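Local coordinates for protein fructose-1,6-bisphosphatase/inositol-1-monophosphatase (PDB 2P3N) that dephosphorylates a broad range of substrates, including fructose 1,6-bisphosphate and inositol-1-phosphate, in a magnesium-dependent reaction, as a homotetramer, at residues A[17-22]-A[113-118]; A[148-153]-A[191-196]; A[214-219]-A[231-236]. All coordinates share one frame; numbering follows the deposited sequence.

Contact 1: A[17-22]-A[113-118]; sequences LLMIHW and APALNE
Met-19 and Trp-22 meet Pro-114 and Ala-115 in a small apolar contact, where the C-terminal end of helix 2-21 leans on the turn joining strands 105-113 and 118-123. The segments bury 201 Å² in total and share no hydrogen bond. Met-19 is bent at chi2 and chi3, which folds its thioether toward the turn, so that SD lies 3.7 Å from Ala-115 N and 4.0 Å from Pro-114 CB. Trp-22 offers a ring face instead. The methyl CB of Ala-115 sits over the six-membered ring, 3.7 Å from its centroid and 17° off the normal, a CH-pi contact. At its indole nitrogen, Trp-22 NE1 is hydrogen-bonded to Leu-91 O, which helps fix the ring's rotation. Leu-18 CD1 touches Pro-114 CG at 4.3 Å, and the same leucine packs on Ile-41 and Ala-45 of helix 40-56. Trp-22 also touches Arg-188 of a neighbouring subunit. Within the turn, Ala-113 O accepts from Leu-116 N and from Glu-118 N, which reach it from opposite faces of its plane; Asn-117 and Glu-118 both stand opposite Ala-113, the signature of a G1 beta bulge closing a beta hairpin.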
loop_
_atom_site.group_PDB
_atom_site.type_symbol
_atom_site.label_atom_id
_atom_site.label_comp_id
_atom_site.label_asym_id
_atom_site.label_seq_id
_atom_site.Cartn_x
_atom_site.Cartn_y
_atom_site.Cartn_z
ATOM N N LEU A 17 6.241 -5.021 12.932
ATOM C CA LEU A 17 6.875 -6.180 13.526
ATOM C C LEU A 17 5.988 -7.371 13.241
ATOM O O LEU A 17 6.477 -8.473 13.028
ATOM C CB LEU A 17 7.018 -6.008 15.031
ATOM C CG LEU A 17 7.231 -7.328 15.764
ATOM C CD1 LEU A 17 8.615 -7.843 15.458
ATOM C CD2 LEU A 17 7.039 -7.133 17.248
ATOM N N LEU A 18 4.676 -7.147 13.247
ATOM C CA LEU A 18 3.721 -8.217 12.992
ATOM C C LEU A 18 3.795 -8.667 11.544
ATOM O O LEU A 18 3.585 -9.842 11.244
ATOM C CB LEU A 18 2.286 -7.762 13.296
ATOM C CG LEU A 18 1.897 -7.488 14.753
ATOM C CD1 LEU A 18 0.436 -7.137 14.820
ATOM C CD2 LEU A 18 2.172 -8.702 15.600
ATOM N N MET A 19 4.093 -7.731 10.648
ATOM C CA MET A 19 4.182 -8.046 9.232
ATOM C C MET A 19 5.351 -8.973 8.934
ATOM O O MET A 19 5.312 -9.757 7.985
ATOM C CB MET A 19 4.301 -6.768 8.420
ATOM C CG MET A 19 3.008 -5.986 8.357
ATOM S SD MET A 19 1.641 -6.902 7.620
ATOM C CE MET A 19 1.981 -6.619 5.903
ATOM N N ILE A 20 6.393 -8.877 9.748
ATOM C CA ILE A 20 7.557 -9.727 9.586
ATOM C C ILE A 20 7.134 -11.189 9.709
ATOM O O ILE A 20 7.564 -12.042 8.933
ATOM C CB ILE A 20 8.609 -9.443 10.684
ATOM C CG1 ILE A 20 9.236 -8.069 10.462
ATOM C CG2 ILE A 20 9.656 -10.546 10.695
ATOM C CD1 ILE A 20 10.367 -7.742 11.384
ATOM N N HIS A 21 6.253 -11.452 10.664
ATOM C CA HIS A 21 5.809 -12.800 10.963
ATOM C C HIS A 21 4.448 -13.235 10.440
ATOM O O HIS A 21 4.036 -14.381 10.646
ATOM C CB HIS A 21 5.847 -12.971 12.475
ATOM C CG HIS A 21 7.171 -12.617 13.081
ATOM N ND1 HIS A 21 8.261 -13.461 13.031
ATOM C CD2 HIS A 21 7.600 -11.485 13.687
ATOM C CE1 HIS A 21 9.305 -12.862 13.575
ATOM N NE2 HIS A 21 8.930 -11.662 13.981
ATOM N N TRP A 22 3.746 -12.332 9.776
ATOM C CA TRP A 22 2.425 -12.633 9.261
ATOM C C TRP A 22 2.422 -13.931 8.455
ATOM O O TRP A 22 3.243 -14.117 7.559
ATOM C CB TRP A 22 1.947 -11.448 8.424
ATOM C CG TRP A 22 0.559 -11.561 7.913
ATOM C CD1 TRP A 22 -0.519 -12.129 8.544
ATOM C CD2 TRP A 22 0.077 -11.066 6.665
ATOM N NE1 TRP A 22 -1.642 -12.016 7.757
ATOM C CE2 TRP A 22 -1.303 -11.368 6.598
ATOM C CE3 TRP A 22 0.676 -10.395 5.596
ATOM C CZ2 TRP A 22 -2.091 -11.022 5.496
ATOM C CZ3 TRP A 22 -0.107 -10.053 4.502
ATOM C CH2 TRP A 22 -1.475 -10.368 4.460
ATOM N N ALA A 113 -5.044 -2.238 11.425
ATOM C CA ALA A 113 -4.922 -3.466 10.651
ATOM C C ALA A 113 -3.701 -3.243 9.780
ATOM O O ALA A 113 -3.758 -2.541 8.771
ATOM C CB ALA A 113 -6.151 -3.679 9.798
ATOM N N PRO A 114 -2.571 -3.850 10.164
ATOM C CA PRO A 114 -1.281 -3.748 9.467
ATOM C C PRO A 114 -1.252 -4.138 7.990
ATOM O O PRO A 114 -0.818 -3.356 7.149
ATOM C CB PRO A 114 -0.360 -4.637 10.312
ATOM C CG PRO A 114 -1.037 -4.668 11.682
ATOM C CD PRO A 114 -2.482 -4.781 11.306
ATOM N N ALA A 115 -1.700 -5.347 7.673
ATOM C CA ALA A 115 -1.681 -5.812 6.288
ATOM C C ALA A 115 -2.598 -5.010 5.378
ATOM O O ALA A 115 -2.484 -5.082 4.160
ATOM C CB ALA A 115 -2.056 -7.305 6.218
ATOM N N LEU A 116 -3.504 -4.241 5.964
ATOM C CA LEU A 116 -4.433 -3.479 5.157
ATOM C C LEU A 116 -4.090 -2.007 5.119
ATOM O O LEU A 116 -4.609 -1.279 4.283
ATOM C CB LEU A 116 -5.861 -3.638 5.700
ATOM C CG LEU A 116 -6.491 -5.029 5.815
ATOM C CD1 LEU A 116 -7.918 -4.883 6.328
ATOM C CD2 LEU A 116 -6.489 -5.730 4.461
ATOM N N ASN A 117 -3.213 -1.582 6.023
ATOM C CA ASN A 117 -2.837 -0.176 6.140
ATOM C C ASN A 117 -4.068 0.669 6.471
ATOM O O ASN A 117 -4.281 1.747 5.925
ATOM C CB ASN A 117 -2.173 0.321 4.861
ATOM C CG ASN A 117 -0.709 -0.006 4.821
ATOM O OD1 ASN A 117 0.069 0.512 5.618
ATOM N ND2 ASN A 117 -0.321 -0.882 3.908
ATOM N N GLU A 118 -4.880 0.154 7.382
ATOM C CA GLU A 118 -6.074 0.849 7.808
ATOM C C GLU A 118 -5.932 1.194 9.270
ATOM O O GLU A 118 -5.689 0.321 10.098
ATOM C CB GLU A 118 -7.292 -0.035 7.616
ATOM C CG GLU A 118 -7.496 -0.453 6.179
ATOM C CD GLU A 118 -8.756 -1.254 5.989
ATOM O OE1 GLU A 118 -9.271 -1.256 4.848
ATOM O OE2 GLU A 118 -9.222 -1.879 6.975
#

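Contact 2: A[148-153]-A[191-196]; sequences GSTGSY and FFVTWR
Ser-149 pairs with Phe-192 in a parallel bridge between strands 147-150 and 191-195, neighbours in the mixed second sheet of the layered alpha-beta sandwich of the inositol monophosphatase superfamily. The short strand axes run 4.7 Å apart at 18°. Ser-149 N donates to Phe-191 O, and Ser-149 O accepts from Val-193 N, so one serine backbone is gripped on both sides of the bridge. The aromatic side chains take different attitudes. Phe-191 holds CG between its backbone N and carbonyl carbon (chi1 57°), which turns the ring over Gly-148: Gly-148 CA stands 3.5 Å from the ring centroid, over the face. A CB added at Gly-148 would lie 1.9 Å from Phe-191 CE1, so the absence of a side chain is what permits this fit. Phe-192 points to the other face of the sheet and turns its edge to Ser-149 C and Thr-150 N; Phe-192 CD1 is also 3.7 Å from Ser-149 CB, while Ser-149 OG bonds to Arg-172 O. Beyond the strand end, Tyr-153 swings its ring across strand 191-195. Trp-195 CB lies over one ring face, 4.1 Å from the centroid, Gly-151 O lies toward the rim of the opposite face, and Val-193 O is at the edge. With an alanine in place of Tyr-153, Trp-195 CB would probably lose its aromatic cover and a gap would open between it and Gly-151 O. The neighbouring Arg-196, a substrate-binding residue by similarity, lays its guanidinium over the indole of Trp-195, with Arg-196 CZ 3.4 Å above that plane. On the face shared with Phe-191, Thr-150 OG1 lies 3.6 Å from Val-193 CG2.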
loop_
_atom_site.group_PDB
_atom_site.type_symbol
_atom_site.label_atom_id
_atom_site.label_comp_id
_atom_site.label_asym_id
_atom_site.label_seq_id
_atom_site.Cartn_x
_atom_site.Cartn_y
_atom_site.Cartn_z
ATOM N N GLY A 148 -24.373 -7.210 7.710
ATOM C CA GLY A 148 -24.013 -7.337 9.110
ATOM C C GLY A 148 -22.838 -8.263 9.312
ATOM O O GLY A 148 -22.430 -8.971 8.383
ATOM N N SER A 149 -22.306 -8.276 10.532
ATOM C CA SER A 149 -21.151 -9.107 10.845
ATOM C C SER A 149 -21.256 -9.829 12.197
ATOM O O SER A 149 -21.984 -9.390 13.086
ATOM C CB SER A 149 -19.893 -8.228 10.817
ATOM O OG SER A 149 -18.714 -9.011 10.869
ATOM N N THR A 150 -20.526 -10.938 12.336
ATOM C CA THR A 150 -20.488 -11.715 13.581
ATOM C C THR A 150 -19.123 -12.374 13.700
ATOM O O THR A 150 -18.350 -12.382 12.745
ATOM C CB THR A 150 -21.529 -12.855 13.607
ATOM O OG1 THR A 150 -22.831 -12.324 13.351
ATOM C CG2 THR A 150 -21.551 -13.532 14.973
ATOM N N GLY A 151 -18.838 -12.929 14.875
ATOM C CA GLY A 151 -17.578 -13.622 15.101
ATOM C C GLY A 151 -17.835 -15.114 15.223
ATOM O O GLY A 151 -18.966 -15.520 15.485
ATOM N N SER A 152 -16.810 -15.937 15.036
ATOM C CA SER A 152 -16.992 -17.381 15.132
ATOM C C SER A 152 -17.202 -17.861 16.565
ATOM O O SER A 152 -16.249 -18.015 17.327
ATOM C CB SER A 152 -15.795 -18.099 14.529
ATOM O OG SER A 152 -15.612 -17.701 13.184
ATOM N N TYR A 153 -18.456 -18.108 16.924
ATOM C CA TYR A 153 -18.780 -18.560 18.268
ATOM C C TYR A 153 -19.344 -19.964 18.271
ATOM O O TYR A 153 -19.536 -20.576 17.224
ATOM C CB TYR A 153 -19.790 -17.616 18.915
ATOM C CG TYR A 153 -19.394 -16.169 18.808
ATOM C CD1 TYR A 153 -18.159 -15.730 19.282
ATOM C CD2 TYR A 153 -20.240 -15.238 18.206
ATOM C CE1 TYR A 153 -17.774 -14.400 19.159
ATOM C CE2 TYR A 153 -19.864 -13.902 18.079
ATOM C CZ TYR A 153 -18.630 -13.493 18.557
ATOM O OH TYR A 153 -18.245 -12.179 18.436
ATOM N N PHE A 191 -23.864 -3.491 11.020
ATOM C CA PHE A 191 -23.928 -3.864 12.423
ATOM C C PHE A 191 -23.014 -5.040 12.717
ATOM O O PHE A 191 -22.740 -5.867 11.839
ATOM C CB PHE A 191 -25.372 -4.177 12.835
ATOM C CG PHE A 191 -26.019 -5.265 12.022
ATOM C CD1 PHE A 191 -25.700 -6.600 12.239
ATOM C CD2 PHE A 191 -26.944 -4.950 11.031
ATOM C CE1 PHE A 191 -26.294 -7.615 11.474
ATOM C CE2 PHE A 191 -27.546 -5.953 10.256
ATOM C CZ PHE A 191 -27.221 -7.287 10.478
ATOM N N PHE A 192 -22.532 -5.091 13.957
ATOM C CA PHE A 192 -21.631 -6.146 14.409
ATOM C C PHE A 192 -22.062 -6.608 15.802
ATOM O O PHE A 192 -22.328 -5.786 16.687
ATOM C CB PHE A 192 -20.182 -5.617 14.424
ATOM C CG PHE A 192 -19.159 -6.613 14.928
ATOM C CD1 PHE A 192 -19.072 -7.892 14.382
ATOM C CD2 PHE A 192 -18.287 -6.270 15.960
ATOM C CE1 PHE A 192 -18.128 -8.813 14.860
ATOM C CE2 PHE A 192 -17.346 -7.180 16.439
ATOM C CZ PHE A 192 -17.267 -8.452 15.890
ATOM N N VAL A 193 -22.132 -7.926 15.981
ATOM C CA VAL A 193 -22.544 -8.523 17.249
ATOM C C VAL A 193 -21.550 -9.568 17.760
ATOM O O VAL A 193 -21.149 -10.469 17.017
ATOM C CB VAL A 193 -23.933 -9.175 17.102
ATOM C CG1 VAL A 193 -24.965 -8.113 16.750
ATOM C CG2 VAL A 193 -23.898 -10.229 16.013
ATOM N N THR A 194 -21.151 -9.435 19.028
ATOM C CA THR A 194 -20.201 -10.361 19.650
ATOM C C THR A 194 -20.791 -11.047 20.874
ATOM O O THR A 194 -21.814 -10.621 21.413
ATOM C CB THR A 194 -18.894 -9.670 20.107
ATOM O OG1 THR A 194 -19.188 -8.702 21.120
ATOM C CG2 THR A 194 -18.210 -8.989 18.949
ATOM N N TRP A 195 -20.104 -12.089 21.328
ATOM C CA TRP A 195 -20.561 -12.884 22.456
ATOM C C TRP A 195 -19.387 -13.411 23.272
ATOM O O TRP A 195 -18.481 -14.042 22.736
ATOM C CB TRP A 195 -21.374 -14.056 21.913
ATOM C CG TRP A 195 -22.395 -14.586 22.838
ATOM C CD1 TRP A 195 -23.003 -13.918 23.861
ATOM C CD2 TRP A 195 -23.035 -15.866 22.755
ATOM N NE1 TRP A 195 -23.991 -14.699 24.417
ATOM C CE2 TRP A 195 -24.033 -15.899 23.758
ATOM C CE3 TRP A 195 -22.866 -16.986 21.928
ATOM C CZ2 TRP A 195 -24.865 -17.013 23.955
ATOM C CZ3 TRP A 195 -23.696 -18.098 22.124
ATOM C CH2 TRP A 195 -24.682 -18.098 23.130
ATOM N N ARG A 196 -19.420 -13.160 24.575
ATOM C CA ARG A 196 -18.366 -13.619 25.473
ATOM C C ARG A 196 -17.006 -13.101 25.041
ATOM O O ARG A 196 -16.105 -13.885 24.755
ATOM C CB ARG A 196 -18.316 -15.149 25.513
ATOM C CG ARG A 196 -19.668 -15.826 25.653
ATOM C CD ARG A 196 -19.493 -17.274 26.074
ATOM N NE ARG A 196 -20.666 -18.084 25.769
ATOM C CZ ARG A 196 -21.073 -18.370 24.536
ATOM N NH1 ARG A 196 -20.405 -17.910 23.485
ATOM N NH2 ARG A 196 -22.139 -19.134 24.355
#

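Contact 3: A[214-219]-A[231-236]; sequences GMVTDF and FIFSNG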
loop_
_atom_site.group_PDB
_atom_site.type_symbol
_atom_site.label_atom_id
_atom_site.label_comp_id
_atom_site.label_asym_id
_atom_site.label_seq_id
_atom_site.Cartn_x
_atom_site.Cartn_y
_atom_site.Cartn_z
ATOM N N GLY A 214 -22.777 5.932 15.638
ATOM C CA GLY A 214 -23.491 4.666 15.746
ATOM C C GLY A 214 -23.953 4.311 17.153
ATOM O O GLY A 214 -23.903 5.132 18.075
ATOM N N MET A 215 -24.418 3.077 17.313
ATOM C CA MET A 215 -24.882 2.592 18.608
ATOM C C MET A 215 -24.083 1.380 19.050
ATOM O O MET A 215 -23.743 0.510 18.247
ATOM C CB MET A 215 -26.365 2.198 18.565
ATOM C CG MET A 215 -27.355 3.352 18.559
ATOM S SD MET A 215 -29.057 2.730 18.470
ATOM C CE MET A 215 -29.606 3.055 20.135
ATOM N N VAL A 216 -23.793 1.340 20.341
ATOM C CA VAL A 216 -23.059 0.242 20.938
ATOM C C VAL A 216 -23.858 -0.141 22.184
ATOM O O VAL A 216 -24.083 0.685 23.078
ATOM C CB VAL A 216 -21.617 0.671 21.337
ATOM C CG1 VAL A 216 -20.838 -0.533 21.855
ATOM C CG2 VAL A 216 -20.906 1.292 20.142
ATOM N N THR A 217 -24.309 -1.390 22.231
ATOM C CA THR A 217 -25.086 -1.848 23.371
ATOM C C THR A 217 -24.918 -3.329 23.648
ATOM O O THR A 217 -24.268 -4.052 22.885
ATOM C CB THR A 217 -26.589 -1.593 23.162
ATOM O OG1 THR A 217 -27.295 -1.973 24.348
ATOM C CG2 THR A 217 -27.118 -2.426 22.001
ATOM N N ASP A 218 -25.512 -3.768 24.753
ATOM C CA ASP A 218 -25.486 -5.171 25.140
ATOM C C ASP A 218 -26.703 -5.803 24.461
ATOM O O ASP A 218 -27.419 -5.135 23.717
ATOM C CB ASP A 218 -25.605 -5.316 26.656
ATOM C CG ASP A 218 -27.035 -5.201 27.138
ATOM O OD1 ASP A 218 -27.630 -4.108 27.000
ATOM O OD2 ASP A 218 -27.564 -6.212 27.647
ATOM N N PHE A 219 -26.951 -7.080 24.723
ATOM C CA PHE A 219 -28.079 -7.755 24.096
ATOM C C PHE A 219 -29.453 -7.290 24.587
ATOM O O PHE A 219 -30.473 -7.546 23.936
ATOM C CB PHE A 219 -27.941 -9.271 24.276
ATOM C CG PHE A 219 -26.893 -9.897 23.387
ATOM C CD1 PHE A 219 -26.584 -11.252 23.501
ATOM C CD2 PHE A 219 -26.225 -9.140 22.424
ATOM C CE1 PHE A 219 -25.626 -11.846 22.674
ATOM C CE2 PHE A 219 -25.266 -9.723 21.592
ATOM C CZ PHE A 219 -24.967 -11.079 21.718
ATOM N N PHE A 231 -22.217 -7.709 22.876
ATOM C CA PHE A 231 -22.096 -6.447 22.155
ATOM C C PHE A 231 -22.801 -6.364 20.819
ATOM O O PHE A 231 -22.715 -7.268 19.986
ATOM C CB PHE A 231 -20.620 -6.103 21.966
ATOM C CG PHE A 231 -19.999 -5.449 23.160
ATOM C CD1 PHE A 231 -20.179 -4.096 23.389
ATOM C CD2 PHE A 231 -19.264 -6.188 24.070
ATOM C CE1 PHE A 231 -19.638 -3.493 24.500
ATOM C CE2 PHE A 231 -18.722 -5.589 25.183
ATOM C CZ PHE A 231 -18.910 -4.235 25.398
ATOM N N ILE A 232 -23.495 -5.250 20.629
ATOM C CA ILE A 232 -24.215 -4.995 19.398
ATOM C C ILE A 232 -23.808 -3.628 18.873
ATOM O O ILE A 232 -24.150 -2.602 19.469
ATOM C CB ILE A 232 -25.755 -5.010 19.617
ATOM C CG1 ILE A 232 -26.190 -6.369 20.183
ATOM C CG2 ILE A 232 -26.481 -4.729 18.291
ATOM C CD1 ILE A 232 -27.673 -6.475 20.486
ATOM N N PHE A 233 -23.055 -3.622 17.774
ATOM C CA PHE A 233 -22.616 -2.378 17.138
ATOM C C PHE A 233 -23.515 -2.137 15.930
ATOM O O PHE A 233 -23.770 -3.056 15.143
ATOM C CB PHE A 233 -21.159 -2.475 16.669
ATOM C CG PHE A 233 -20.173 -2.742 17.775
ATOM C CD1 PHE A 233 -19.950 -4.038 18.230
ATOM C CD2 PHE A 233 -19.461 -1.695 18.357
ATOM C CE1 PHE A 233 -19.031 -4.284 19.244
ATOM C CE2 PHE A 233 -18.541 -1.933 19.375
ATOM C CZ PHE A 233 -18.325 -3.229 19.819
ATOM N N SER A 234 -23.989 -0.907 15.768
ATOM C CA SER A 234 -24.870 -0.618 14.649
ATOM C C SER A 234 -24.851 0.856 14.249
ATOM O O SER A 234 -24.332 1.701 14.975
ATOM C CB SER A 234 -26.300 -1.036 15.021
ATOM O OG SER A 234 -27.056 -1.431 13.887
ATOM N N ASN A 235 -25.416 1.154 13.083
ATOM C CA ASN A 235 -25.504 2.528 12.601
ATOM C C ASN A 235 -26.588 3.288 13.365
ATOM O O ASN A 235 -26.818 4.473 13.115
ATOM C CB ASN A 235 -25.834 2.557 11.104
ATOM C CG ASN A 235 -26.979 1.630 10.738
ATOM O OD1 ASN A 235 -27.839 1.329 11.568
ATOM N ND2 ASN A 235 -27.005 1.185 9.482
ATOM N N GLY A 236 -27.251 2.598 14.293
ATOM C CA GLY A 236 -28.308 3.223 15.067
ATOM C C GLY A 236 -29.580 3.398 14.255
ATOM O O GLY A 236 -30.445 4.185 14.625
#
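Ile-232 and Thr-217 face each other as a hydrogen-bonded pair in the antiparallel ladder of strands 215-217 and 230-234, whose short axes lie 4.8 Å apart at 173°. The isoleucine shows how the contact is built. Its CB lies 3.8 Å from Thr-217 CG2, the two side chains standing side by side and pointing the same way. CG1 comes next, set anti to the carbonyl carbon (chi1 -59°), and meets the edge of the Phe-219 ring, 3.6 Å from CD2. Because the chain then continues extended, CD1 reaches beyond the strand end, to 3.5 Å from Asp-218 O, and also touches Phe-219 CD2. The tip thus meets both a backbone carbonyl oxygen and the Phe-219 ring.

Backbone bonds fix the register: Thr-217 and Ile-232 exchange two, and Met-215 and Ser-234 exchange two more, of which Met-215 N to Ser-234 O is 2.7 Å long and nearly straight at 167°. Between them, Val-216 and Phe-233 form the non-hydrogen-bonded pair, their side chains on the opposite face from Ile-232. There Val-216 CG1 packs 3.7 Å from Phe-233 CE2 and also meets the edge of the Phe-231 ring. At the far end, Met-215 lays SD 3.5 Å from Gly-236 CA; a CB on that glycine would sit tightly against Met-215 CG.

Strand 215-217 is outermost in the five-stranded sheet of this chain, and 230-234 separates it from 191-195, where Val-193 touches Ile-232. Helix 199-211 packs on the face of Val-216 and Phe-233, through Leu-206 and Val-209, whereas helix 239-253 lies against the face of Thr-217, through His-239, and meets Phe-219 through Val-246.

Contacts 2 and 3 belong to one sheet, on neighbouring strands: their centres are 11 Å apart, and strand 191-195 abuts 230-234, with Thr-194 N 2.8 Å from Phe-231 O, probably a hydrogen bond. Contact 1 stands apart, its centre 23 Å from that of contact 2 and 28 Å from that of contact 3, where helix 2-21 meets a hairpin of the seven-stranded sheet. The side chain of Leu-18 is about 3 Å from that of Ile-81, a residue of the magnesium site, and about 9 Å from the bound magnesium, whereas the side chain of Tyr-153 is about 13 Å from the ion. Contacts 1 and 2 both touch the same neighbouring subunit.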